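Local coordinates for protein nuclear RNA export factor 2 (Drosophila melanogaster, PDB 6MRK) that works with Piwi and Nxt1 as an effector of cotranscriptional transposon silencing in the ovary and may take part in mRNA export from the nucleus, at residues 9-14 with 114-119; 24-29 with 100-105; 105-110 with 130-135; 162-167 with 174-179. One frame throughout, in Å; residues are numbered along the deposited sequence.

How the contacts relate
All four contacts belong to the NTF2-like domain, in which helices pack against a bent sheet whose central strands, 104-119, 123-135, 152-166 and 176-188, are neighbours in that order. Contacts 1 and 2 fasten the ends of helix 12-27 to those of strand 104-119; their centres lie about 25 Å apart, and contact 2 is nested in the loop that contact 1 closes. Contact 3 continues through the shared Val105, pairing strand 104-119 with 123-135. Contact 4, the loop end of the hairpin of strands 152-166 and 176-188, has its centre about 28 Å from that of contact 3 but touches contact 1. Helix 12-27 is thus held to the sheet near both of its ends.

Contact 1 (9-14 with 114-119); sequences TGAYEL and TDVMHY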
# COMPACT_ATOMS: atom_id res chain seq x y z
N THR A 9 2.37 14.54 15.07
CA THR A 9 2.10 15.90 14.56
C THR A 9 3.37 16.50 13.95
O THR A 9 3.23 17.56 13.34
CB THR A 9 1.56 16.76 15.69
OG1 THR A 9 2.45 16.59 16.79
CG2 THR A 9 0.16 16.34 16.10
N GLY A 10 4.54 15.88 14.12
CA GLY A 10 5.81 16.29 13.49
C GLY A 10 5.84 15.89 12.03
O GLY A 10 6.46 16.59 11.21
N ALA A 11 5.14 14.82 11.71
CA ALA A 11 5.00 14.27 10.35
C ALA A 11 4.06 15.13 9.50
O ALA A 11 3.94 14.83 8.30
CB ALA A 11 4.47 12.86 10.46
N TYR A 12 3.39 16.12 10.07
CA TYR A 12 2.28 16.79 9.35
C TYR A 12 2.74 17.38 8.02
O TYR A 12 2.07 17.12 7.00
CB TYR A 12 1.60 17.92 10.13
CG TYR A 12 0.52 18.55 9.28
CD1 TYR A 12 -0.61 17.82 8.94
CD2 TYR A 12 0.68 19.81 8.70
CE1 TYR A 12 -1.59 18.34 8.11
CE2 TYR A 12 -0.30 20.35 7.88
CZ TYR A 12 -1.44 19.61 7.58
OH TYR A 12 -2.44 20.07 6.78
N GLU A 13 3.81 18.17 7.98
CA GLU A 13 4.13 18.91 6.73
C GLU A 13 4.95 18.01 5.78
O GLU A 13 5.28 18.50 4.70
CB GLU A 13 4.72 20.30 6.98
CG GLU A 13 5.94 20.36 7.88
CD GLU A 13 6.61 21.73 7.83
OE1 GLU A 13 5.94 22.71 7.41
OE2 GLU A 13 7.80 21.81 8.18
N LEU A 14 5.18 16.73 6.13
CA LEU A 14 5.75 15.69 5.22
C LEU A 14 4.67 15.13 4.30
O LEU A 14 5.02 14.55 3.25
CB LEU A 14 6.40 14.55 6.03
CG LEU A 14 6.32 13.16 5.40
CD1 LEU A 14 7.62 12.39 5.61
CD2 LEU A 14 5.12 12.36 5.92
N THR A 114 -5.11 10.18 3.52
CA THR A 114 -3.71 10.01 3.98
C THR A 114 -3.74 9.10 5.20
O THR A 114 -4.67 9.18 6.01
CB THR A 114 -3.12 11.41 4.22
OG1 THR A 114 -2.33 11.61 3.05
CG2 THR A 114 -2.33 11.59 5.50
N ASP A 115 -2.74 8.25 5.35
CA ASP A 115 -2.51 7.50 6.61
C ASP A 115 -1.00 7.45 6.84
O ASP A 115 -0.36 6.65 6.17
CB ASP A 115 -3.08 6.08 6.56
CG ASP A 115 -4.59 6.01 6.42
OD1 ASP A 115 -5.07 6.24 5.29
OD2 ASP A 115 -5.28 5.72 7.44
N VAL A 116 -0.46 8.27 7.73
CA VAL A 116 0.96 8.16 8.14
C VAL A 116 1.01 7.18 9.30
O VAL A 116 0.36 7.44 10.29
CB VAL A 116 1.59 9.51 8.52
CG1 VAL A 116 3.06 9.34 8.86
CG2 VAL A 116 1.42 10.56 7.42
N MET A 117 1.75 6.08 9.17
CA MET A 117 1.59 4.93 10.09
C MET A 117 2.83 4.78 10.97
O MET A 117 2.67 4.22 12.07
CB MET A 117 1.37 3.63 9.31
CG MET A 117 0.22 3.73 8.31
SD MET A 117 -1.47 3.73 9.01
CE MET A 117 -1.36 2.44 10.24
N HIS A 118 4.01 5.20 10.51
CA HIS A 118 5.26 5.27 11.31
C HIS A 118 5.98 6.56 10.98
O HIS A 118 5.82 7.06 9.86
CB HIS A 118 6.16 4.07 11.06
CG HIS A 118 5.46 2.79 11.34
ND1 HIS A 118 5.68 1.64 10.60
CD2 HIS A 118 4.50 2.49 12.24
CE1 HIS A 118 4.90 0.68 11.05
NE2 HIS A 118 4.17 1.18 12.06
N TYR A 119 6.72 7.10 11.93
CA TYR A 119 7.54 8.29 11.70
C TYR A 119 8.59 8.42 12.79
O TYR A 119 8.20 8.51 13.94
CB TYR A 119 6.66 9.53 11.63
CG TYR A 119 7.44 10.80 11.42
CD1 TYR A 119 7.78 11.23 10.16
CD2 TYR A 119 7.82 11.57 12.50
CE1 TYR A 119 8.47 12.42 9.97
CE2 TYR A 119 8.52 12.76 12.34
CZ TYR A 119 8.84 13.19 11.06
OH TYR A 119 9.52 14.36 10.92
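Ala11 rests its CB on one face of the Tyr119 ring, where the start of helix 12-27 meets the end of strand 104-119 in the NTF2-like fold. Ala11 CB lies 3.9 Å from the centroid of the Tyr119 ring and 19° off its normal, shifted toward the CG-CD1 side, a CH-pi contact. Alanine suits the place because its single carbon lets the ring lie close to the backbone. With CG anti to the backbone N (chi1 179°), the tyrosine reaches across to the turn, and its OH ends near Gly10, a residue with no side chain to obstruct it; the hydroxyl's weak hydrogen bond is with Arg176 NH1 instead. Leu14 brings CD1 to the ring edge, 4.4 Å from Tyr119 CE1, while its other branch, CD2, faces Val116 CG2. Val116 CG1 comes within 4.1 Å of Ala11 CB, and the branched valine thus serves two neighbours at once.

Farther out, Leu6 of strand 5-6 touches both Ala11 and Val116, and Ile126 of strand 123-135 packs on Leu14. Asp115, next to Val116, pairs through its carboxylate with a basic side chain of another protein chain, probably Nxt1. No hydrogen bond joins the two segments; the turn that presents Ala11 is held internally by Leu14 N, which donates to Ala11 O at 3.1 Å.

Contact 2 (24-29 with 100-105); sequences REFEND and LQLPRV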
# COMPACT_ATOMS: atom_id res chain seq x y z
N ARG A 24 2.73 14.88 -8.00
CA ARG A 24 2.72 15.88 -9.09
C ARG A 24 3.79 15.52 -10.13
O ARG A 24 3.54 15.75 -11.30
CB ARG A 24 2.92 17.30 -8.56
CG ARG A 24 1.61 18.00 -8.22
CD ARG A 24 1.85 19.21 -7.34
NE ARG A 24 0.65 19.80 -6.74
CZ ARG A 24 0.44 19.99 -5.43
NH1 ARG A 24 1.35 19.64 -4.53
NH2 ARG A 24 -0.68 20.55 -5.02
N GLU A 25 4.93 14.98 -9.71
CA GLU A 25 6.07 14.72 -10.63
C GLU A 25 5.92 13.38 -11.34
O GLU A 25 6.62 13.19 -12.34
CB GLU A 25 7.37 14.76 -9.85
CG GLU A 25 8.59 14.81 -10.74
CD GLU A 25 9.82 15.37 -10.02
OE1 GLU A 25 9.70 15.70 -8.80
OE2 GLU A 25 10.88 15.46 -10.66
N PHE A 26 5.09 12.46 -10.82
CA PHE A 26 4.76 11.18 -11.49
C PHE A 26 3.83 11.50 -12.66
O PHE A 26 3.95 10.85 -13.70
CB PHE A 26 4.12 10.18 -10.52
CG PHE A 26 3.77 8.86 -11.16
CD1 PHE A 26 4.73 7.88 -11.31
CD2 PHE A 26 2.48 8.61 -11.63
CE1 PHE A 26 4.42 6.67 -11.92
CE2 PHE A 26 2.17 7.40 -12.23
CZ PHE A 26 3.15 6.43 -12.37
N GLU A 27 2.97 12.50 -12.48
CA GLU A 27 1.83 12.87 -13.37
C GLU A 27 2.27 12.86 -14.84
O GLU A 27 1.74 12.01 -15.60
CB GLU A 27 1.22 14.22 -12.96
CG GLU A 27 0.38 14.10 -11.69
CD GLU A 27 -0.68 15.15 -11.42
OE1 GLU A 27 -0.67 16.20 -12.10
OE2 GLU A 27 -1.52 14.90 -10.52
N ASN A 28 3.18 13.75 -15.22
CA ASN A 28 3.63 13.87 -16.63
C ASN A 28 4.70 12.81 -16.88
O ASN A 28 5.79 12.90 -16.28
CB ASN A 28 4.06 15.30 -16.97
CG ASN A 28 4.38 15.48 -18.44
OD1 ASN A 28 4.55 14.51 -19.17
ND2 ASN A 28 4.46 16.73 -18.87
N ASP A 29 4.39 11.84 -17.75
CA ASP A 29 5.24 10.64 -18.02
C ASP A 29 6.51 11.05 -18.77
O ASP A 29 7.48 10.28 -18.72
CB ASP A 29 4.47 9.55 -18.78
CG ASP A 29 3.73 9.99 -20.03
OD1 ASP A 29 3.34 11.17 -20.10
OD2 ASP A 29 3.54 9.14 -20.93
N LEU A 100 8.00 4.17 -16.26
CA LEU A 100 8.01 4.99 -17.50
C LEU A 100 7.08 4.39 -18.56
O LEU A 100 6.86 5.06 -19.58
CB LEU A 100 9.44 5.08 -18.02
CG LEU A 100 10.35 6.02 -17.23
CD1 LEU A 100 11.68 6.17 -17.91
CD2 LEU A 100 9.71 7.38 -17.07
N GLN A 101 6.58 3.18 -18.33
CA GLN A 101 5.69 2.46 -19.27
C GLN A 101 4.24 2.67 -18.89
O GLN A 101 3.36 2.26 -19.67
CB GLN A 101 5.97 0.96 -19.22
CG GLN A 101 7.44 0.65 -19.37
CD GLN A 101 7.65 -0.82 -19.59
OE1 GLN A 101 8.39 -1.47 -18.87
NE2 GLN A 101 6.96 -1.37 -20.58
N LEU A 102 3.99 3.23 -17.71
CA LEU A 102 2.60 3.41 -17.22
C LEU A 102 2.04 4.63 -17.92
O LEU A 102 2.76 5.46 -18.47
CB LEU A 102 2.61 3.56 -15.70
CG LEU A 102 3.17 2.35 -14.94
CD1 LEU A 102 3.17 2.63 -13.45
CD2 LEU A 102 2.38 1.09 -15.25
N PRO A 103 0.70 4.73 -18.04
CA PRO A 103 0.09 5.88 -18.69
C PRO A 103 0.31 7.18 -17.93
O PRO A 103 0.65 7.18 -16.78
CB PRO A 103 -1.41 5.54 -18.72
CG PRO A 103 -1.58 4.47 -17.66
CD PRO A 103 -0.27 3.70 -17.63
N ARG A 104 0.06 8.28 -18.62
CA ARG A 104 0.00 9.62 -18.03
C ARG A 104 -1.23 9.69 -17.13
O ARG A 104 -2.26 9.10 -17.49
CB ARG A 104 -0.10 10.67 -19.14
CG ARG A 104 0.43 12.02 -18.69
CD ARG A 104 0.38 13.01 -19.81
NE ARG A 104 0.49 14.33 -19.22
CZ ARG A 104 0.70 15.45 -19.90
NH1 ARG A 104 0.80 15.42 -21.22
NH2 ARG A 104 0.80 16.60 -19.26
N VAL A 105 -1.11 10.41 -16.01
CA VAL A 105 -2.24 10.60 -15.06
C VAL A 105 -2.31 12.08 -14.70
O VAL A 105 -1.41 12.82 -15.08
CB VAL A 105 -2.10 9.70 -13.81
CG1 VAL A 105 -2.04 8.22 -14.18
CG2 VAL A 105 -0.90 10.09 -12.96
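Val105 N donates to Glu27 O, a nearly straight bond (171°) but a weak one at 3.3 Å, and the sole hydrogen bond between the segments. The same carbonyl receives a weak bond from Arg32 NH2, while the carboxylate of Glu27 reaches onward to the backbone N of His107. The Asn28 amide stacks on the guanidinium of Arg104, their planes 11° apart, with ND2 of Asn28 3.7 Å from NH2 of Arg104. An extended arginine chain lays the flat group there, and Asn28 OD1 is occupied with Glu30 N. Asp29 OD1 lies 4.3 Å from Arg104 NE, well out of the guanidinium plane, so the charges attract at a distance while the oxygen lies against CG and CD of the arginine.

In the NTF2-like fold the last turn of helix 12-27 here packs against the beginning of strand 104-119. Phe26, with CG anti to the backbone N (chi1 -180°), swings its ring inward. At the ring edge, Phe26 CZ lies 4.0 Å from Leu102 CD1, and Phe26 CD2 lies 3.9 Å from Val105 CG2. A large flat ring suits this place because Arg32 and Arg158 make cation-pi contacts with it. Tyr69 of helix 59-70 packs on Leu102 and Val105.

Contact 3 (105-110 with 130-135); sequences VTHDFH and GLLRDE
Leu132 and His107 face each other as a non-hydrogen-bonded pair of an antiparallel ladder, the beta hairpin of strands 104-119 and 123-135. From the leucine backbone, Leu132 CB comes 3.9 Å from His107 CA and also passes near the carbonyl O of Thr106. A chi1 of 53° sets CG between the backbone N and the carbonyl carbon, and the fork there sends one methyl to each neighbour. Leu132 CD1 approaches Val105 CG1 at 4.0 Å, and Leu132 CD2 lies 4.0 Å from His107 CD2, the imidazole and leucine running side by side in the same direction. A branched aliphatic chain fits here, since its two methyls can touch a valine and a histidine two places apart.

The ladder itself is fixed by Thr106 and Arg133, whose backbones exchange two hydrogen bonds, the one from Arg133 N to Thr106 O measuring 2.9 Å. One step farther along, Asp108 N donates to Leu131 O at 2.8 Å, and Leu131 CD2 packs on Asp108 CB. On the face opposite Leu132, the guanidinium of Arg133 passes beside Thr106 CG2. Arg133 NE meets Glu135 OE2 at 3.0 Å in a salt bridge, the oxygen lying in the guanidinium plane and using its anti lone pair, which should hold the arginine's end in place.

Strand 152-166 flanks the hairpin, with Leu154 and Phe156 against Leu132, while Leu23 of helix 12-27 packs on His107. Asp134, on the Leu132 face, forms a salt bridge with Arg65 of helix 59-70.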
# COMPACT_ATOMS: atom_id res chain seq x y z
N VAL A 105 -1.11 10.41 -16.01
CA VAL A 105 -2.24 10.60 -15.06
C VAL A 105 -2.31 12.08 -14.70
O VAL A 105 -1.41 12.82 -15.08
CB VAL A 105 -2.10 9.70 -13.81
CG1 VAL A 105 -2.04 8.22 -14.18
CG2 VAL A 105 -0.90 10.09 -12.96
N THR A 106 -3.41 12.45 -14.05
CA THR A 106 -3.64 13.68 -13.26
C THR A 106 -4.35 13.21 -11.98
O THR A 106 -5.46 12.68 -12.10
CB THR A 106 -4.48 14.69 -14.07
OG1 THR A 106 -3.68 15.14 -15.17
CG2 THR A 106 -4.93 15.90 -13.28
N HIS A 107 -3.73 13.34 -10.82
CA HIS A 107 -4.37 13.00 -9.52
C HIS A 107 -5.37 14.09 -9.16
O HIS A 107 -5.09 15.27 -9.39
CB HIS A 107 -3.31 12.83 -8.42
CG HIS A 107 -2.24 11.85 -8.74
ND1 HIS A 107 -1.22 12.15 -9.61
CD2 HIS A 107 -2.00 10.61 -8.27
CE1 HIS A 107 -0.40 11.12 -9.69
NE2 HIS A 107 -0.86 10.15 -8.87
N ASP A 108 -6.49 13.71 -8.54
CA ASP A 108 -7.46 14.66 -7.94
C ASP A 108 -7.05 14.89 -6.48
O ASP A 108 -7.46 14.12 -5.61
CB ASP A 108 -8.90 14.15 -8.13
CG ASP A 108 -9.97 14.96 -7.42
OD1 ASP A 108 -9.63 15.96 -6.75
OD2 ASP A 108 -11.15 14.58 -7.51
N PHE A 109 -6.27 15.93 -6.20
CA PHE A 109 -5.63 16.12 -4.87
C PHE A 109 -6.67 16.35 -3.79
O PHE A 109 -6.38 16.03 -2.63
CB PHE A 109 -4.64 17.28 -4.92
CG PHE A 109 -3.33 16.84 -5.52
CD1 PHE A 109 -3.13 16.88 -6.89
CD2 PHE A 109 -2.36 16.28 -4.72
CE1 PHE A 109 -1.94 16.41 -7.44
CE2 PHE A 109 -1.17 15.82 -5.27
CZ PHE A 109 -0.97 15.87 -6.63
N HIS A 110 -7.83 16.87 -4.15
CA HIS A 110 -8.98 17.06 -3.22
C HIS A 110 -9.49 15.71 -2.71
O HIS A 110 -10.17 15.69 -1.67
CB HIS A 110 -10.11 17.82 -3.91
CG HIS A 110 -9.90 19.30 -4.01
ND1 HIS A 110 -10.93 20.18 -4.29
CD2 HIS A 110 -8.78 20.05 -3.88
CE1 HIS A 110 -10.47 21.41 -4.32
NE2 HIS A 110 -9.14 21.36 -4.07
N GLY A 130 -6.82 7.73 -3.21
CA GLY A 130 -7.38 8.86 -3.97
C GLY A 130 -8.01 8.46 -5.28
O GLY A 130 -8.32 7.25 -5.47
N LEU A 131 -8.18 9.45 -6.15
CA LEU A 131 -8.78 9.28 -7.48
C LEU A 131 -7.84 9.98 -8.46
O LEU A 131 -7.36 11.10 -8.14
CB LEU A 131 -10.18 9.89 -7.48
CG LEU A 131 -10.86 9.97 -8.84
CD1 LEU A 131 -12.26 9.39 -8.80
CD2 LEU A 131 -10.88 11.41 -9.36
N LEU A 132 -7.55 9.32 -9.58
CA LEU A 132 -6.77 9.94 -10.67
C LEU A 132 -7.47 9.68 -12.00
O LEU A 132 -8.34 8.78 -12.09
CB LEU A 132 -5.33 9.41 -10.68
CG LEU A 132 -5.12 7.90 -10.69
CD1 LEU A 132 -5.34 7.30 -12.07
CD2 LEU A 132 -3.70 7.57 -10.22
N ARG A 133 -7.14 10.52 -12.97
CA ARG A 133 -7.63 10.36 -14.35
C ARG A 133 -6.47 9.78 -15.16
O ARG A 133 -5.38 10.36 -15.14
CB ARG A 133 -8.16 11.68 -14.91
CG ARG A 133 -8.31 11.65 -16.42
CD ARG A 133 -8.87 12.93 -17.02
NE ARG A 133 -8.15 14.12 -16.60
CZ ARG A 133 -8.67 15.14 -15.90
NH1 ARG A 133 -9.95 15.14 -15.54
NH2 ARG A 133 -7.91 16.18 -15.59
N ASP A 134 -6.71 8.62 -15.76
CA ASP A 134 -5.82 8.04 -16.81
C ASP A 134 -6.10 8.78 -18.13
O ASP A 134 -7.28 8.90 -18.54
CB ASP A 134 -5.98 6.52 -16.91
CG ASP A 134 -5.07 5.85 -17.93
OD1 ASP A 134 -4.69 6.51 -18.92
OD2 ASP A 134 -4.76 4.66 -17.74
N GLU A 135 -5.03 9.29 -18.74
CA GLU A 135 -5.13 10.15 -19.94
C GLU A 135 -4.45 9.44 -21.09
O GLU A 135 -3.49 8.69 -20.88
CB GLU A 135 -4.47 11.50 -19.69
CG GLU A 135 -4.85 12.06 -18.35
CD GLU A 135 -4.51 13.52 -18.20
OE1 GLU A 135 -3.43 13.91 -18.69
OE2 GLU A 135 -5.33 14.26 -17.63

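Contact 4 (162-167 with 174-179); sequences VTFDEA and RARRLK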
# COMPACT_ATOMS: atom_id res chain seq x y z
N VAL A 162 9.66 4.60 3.48
CA VAL A 162 10.74 5.55 3.08
C VAL A 162 11.72 5.69 4.24
O VAL A 162 11.30 5.56 5.38
CB VAL A 162 10.14 6.90 2.66
CG1 VAL A 162 8.87 6.73 1.84
CG2 VAL A 162 9.89 7.83 3.84
N THR A 163 12.98 5.93 3.95
CA THR A 163 14.02 6.15 4.97
C THR A 163 14.54 7.57 4.82
O THR A 163 14.45 8.14 3.70
CB THR A 163 15.21 5.20 4.83
OG1 THR A 163 15.57 5.27 3.45
CG2 THR A 163 14.89 3.78 5.25
N PHE A 164 15.05 8.09 5.92
CA PHE A 164 15.61 9.45 6.07
C PHE A 164 17.13 9.30 6.24
O PHE A 164 17.58 8.54 7.12
CB PHE A 164 14.91 10.13 7.24
CG PHE A 164 13.42 10.34 7.09
CD1 PHE A 164 12.82 10.40 5.85
CD2 PHE A 164 12.63 10.56 8.20
CE1 PHE A 164 11.46 10.63 5.72
CE2 PHE A 164 11.27 10.78 8.07
CZ PHE A 164 10.69 10.83 6.83
N ASP A 165 17.89 9.94 5.37
CA ASP A 165 19.38 9.91 5.35
C ASP A 165 19.90 11.34 5.38
O ASP A 165 19.31 12.18 4.66
CB ASP A 165 19.93 9.30 4.06
CG ASP A 165 19.19 8.08 3.56
OD1 ASP A 165 18.17 7.72 4.16
OD2 ASP A 165 19.63 7.50 2.54
N GLU A 166 20.98 11.62 6.11
CA GLU A 166 21.53 13.00 6.17
C GLU A 166 22.10 13.31 4.78
O GLU A 166 22.99 12.57 4.29
CB GLU A 166 22.49 13.22 7.36
CG GLU A 166 22.10 14.40 8.26
CD GLU A 166 20.81 14.27 9.08
OE1 GLU A 166 20.85 13.62 10.16
OE2 GLU A 166 19.75 14.82 8.66
N ALA A 167 21.51 14.30 4.10
CA ALA A 167 22.00 14.83 2.82
C ALA A 167 23.34 15.50 3.13
O ALA A 167 23.46 16.14 4.21
CB ALA A 167 21.01 15.80 2.23
N ARG A 174 22.79 19.77 9.10
CA ARG A 174 22.04 18.49 8.97
C ARG A 174 20.85 18.75 8.04
O ARG A 174 20.15 19.78 8.24
CB ARG A 174 21.58 17.97 10.34
CG ARG A 174 22.65 17.96 11.43
CD ARG A 174 23.39 16.63 11.56
NE ARG A 174 22.45 15.55 11.85
CZ ARG A 174 22.74 14.38 12.42
NH1 ARG A 174 23.98 14.09 12.79
NH2 ARG A 174 21.78 13.49 12.62
N ALA A 175 20.65 17.89 7.03
CA ALA A 175 19.46 17.88 6.15
C ALA A 175 19.07 16.43 5.88
O ALA A 175 19.99 15.61 5.84
CB ALA A 175 19.74 18.61 4.86
N ARG A 176 17.79 16.16 5.64
CA ARG A 176 17.31 14.78 5.34
C ARG A 176 16.97 14.66 3.85
O ARG A 176 16.24 15.50 3.33
CB ARG A 176 16.12 14.44 6.24
CG ARG A 176 16.51 13.73 7.53
CD ARG A 176 15.58 14.04 8.68
NE ARG A 176 14.18 14.11 8.26
CZ ARG A 176 13.14 13.98 9.06
NH1 ARG A 176 11.92 14.06 8.56
NH2 ARG A 176 13.30 13.75 10.36
N ARG A 177 17.51 13.64 3.21
CA ARG A 177 17.10 13.18 1.87
C ARG A 177 16.13 12.02 2.08
O ARG A 177 16.38 11.16 2.96
CB ARG A 177 18.34 12.83 1.03
CG ARG A 177 18.06 12.03 -0.23
CD ARG A 177 18.90 12.42 -1.44
NE ARG A 177 20.35 12.38 -1.22
CZ ARG A 177 21.18 13.42 -1.31
NH1 ARG A 177 20.73 14.63 -1.63
NH2 ARG A 177 22.47 13.25 -1.09
N LEU A 178 15.01 12.04 1.36
CA LEU A 178 13.99 10.97 1.45
C LEU A 178 14.37 9.90 0.43
O LEU A 178 14.71 10.27 -0.70
CB LEU A 178 12.60 11.53 1.18
CG LEU A 178 11.46 10.56 1.53
CD1 LEU A 178 10.35 11.27 2.28
CD2 LEU A 178 10.91 9.88 0.28
N LYS A 179 14.37 8.64 0.85
CA LYS A 179 14.55 7.52 -0.10
C LYS A 179 13.35 6.60 0.04
O LYS A 179 12.92 6.39 1.18
CB LYS A 179 15.86 6.76 0.15
CG LYS A 179 17.14 7.38 -0.40
CD LYS A 179 17.03 7.98 -1.77
CE LYS A 179 18.13 7.55 -2.70
NZ LYS A 179 18.18 8.41 -3.90
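Phe164 is the main bump of this hairpin end, gripped by two residues of the opposite strand. Arg176 lays its guanidinium flat on one face of the ring, planes 16° apart and centres 4.1 Å apart, an off-centre cation-pi stack; bends at chi2 and chi3 fold the arginine chain back to reach it. At the ring edge Leu178 CD1 drops into the notch between Phe164 CE1 (3.7 Å) and Val162 CG2 (3.8 Å). Leucine suits this hollow, its forked end meeting the valine with both branches. Phenylalanine offers a wide face for the arginine and an apolar rim for the leucine. Toward the connecting loop, Glu166 bends at chi2 to form a salt bridge with Arg174, although the oxygen sits over the guanidinium face, with the planes 43° apart.

On the other face the relief is shallower. Ala167 CB lies over a face of the Arg177 guanidinium, and also 4.1 Å from Ala175 CB; two small side chains let the backbones stay close here. Lys179 sets its CB beside Thr163 OG1.

Between the two faces runs an antiparallel ladder. Thr163 and Lys179, like Asp165 and Arg177, are hydrogen-bonded pairs, and Ala167 N extends the series, donating to Ala175 O at 2.7 Å from above the carbonyl plane.

Strand 152-166 is bonded on its far side to strand 123-135, through Val162 with Ala124. Helix 12-27 covers the Phe164 face, with Leu14 on the ring and Phe18 on Leu178, while Thr163 packs against the backbone of another protein chain.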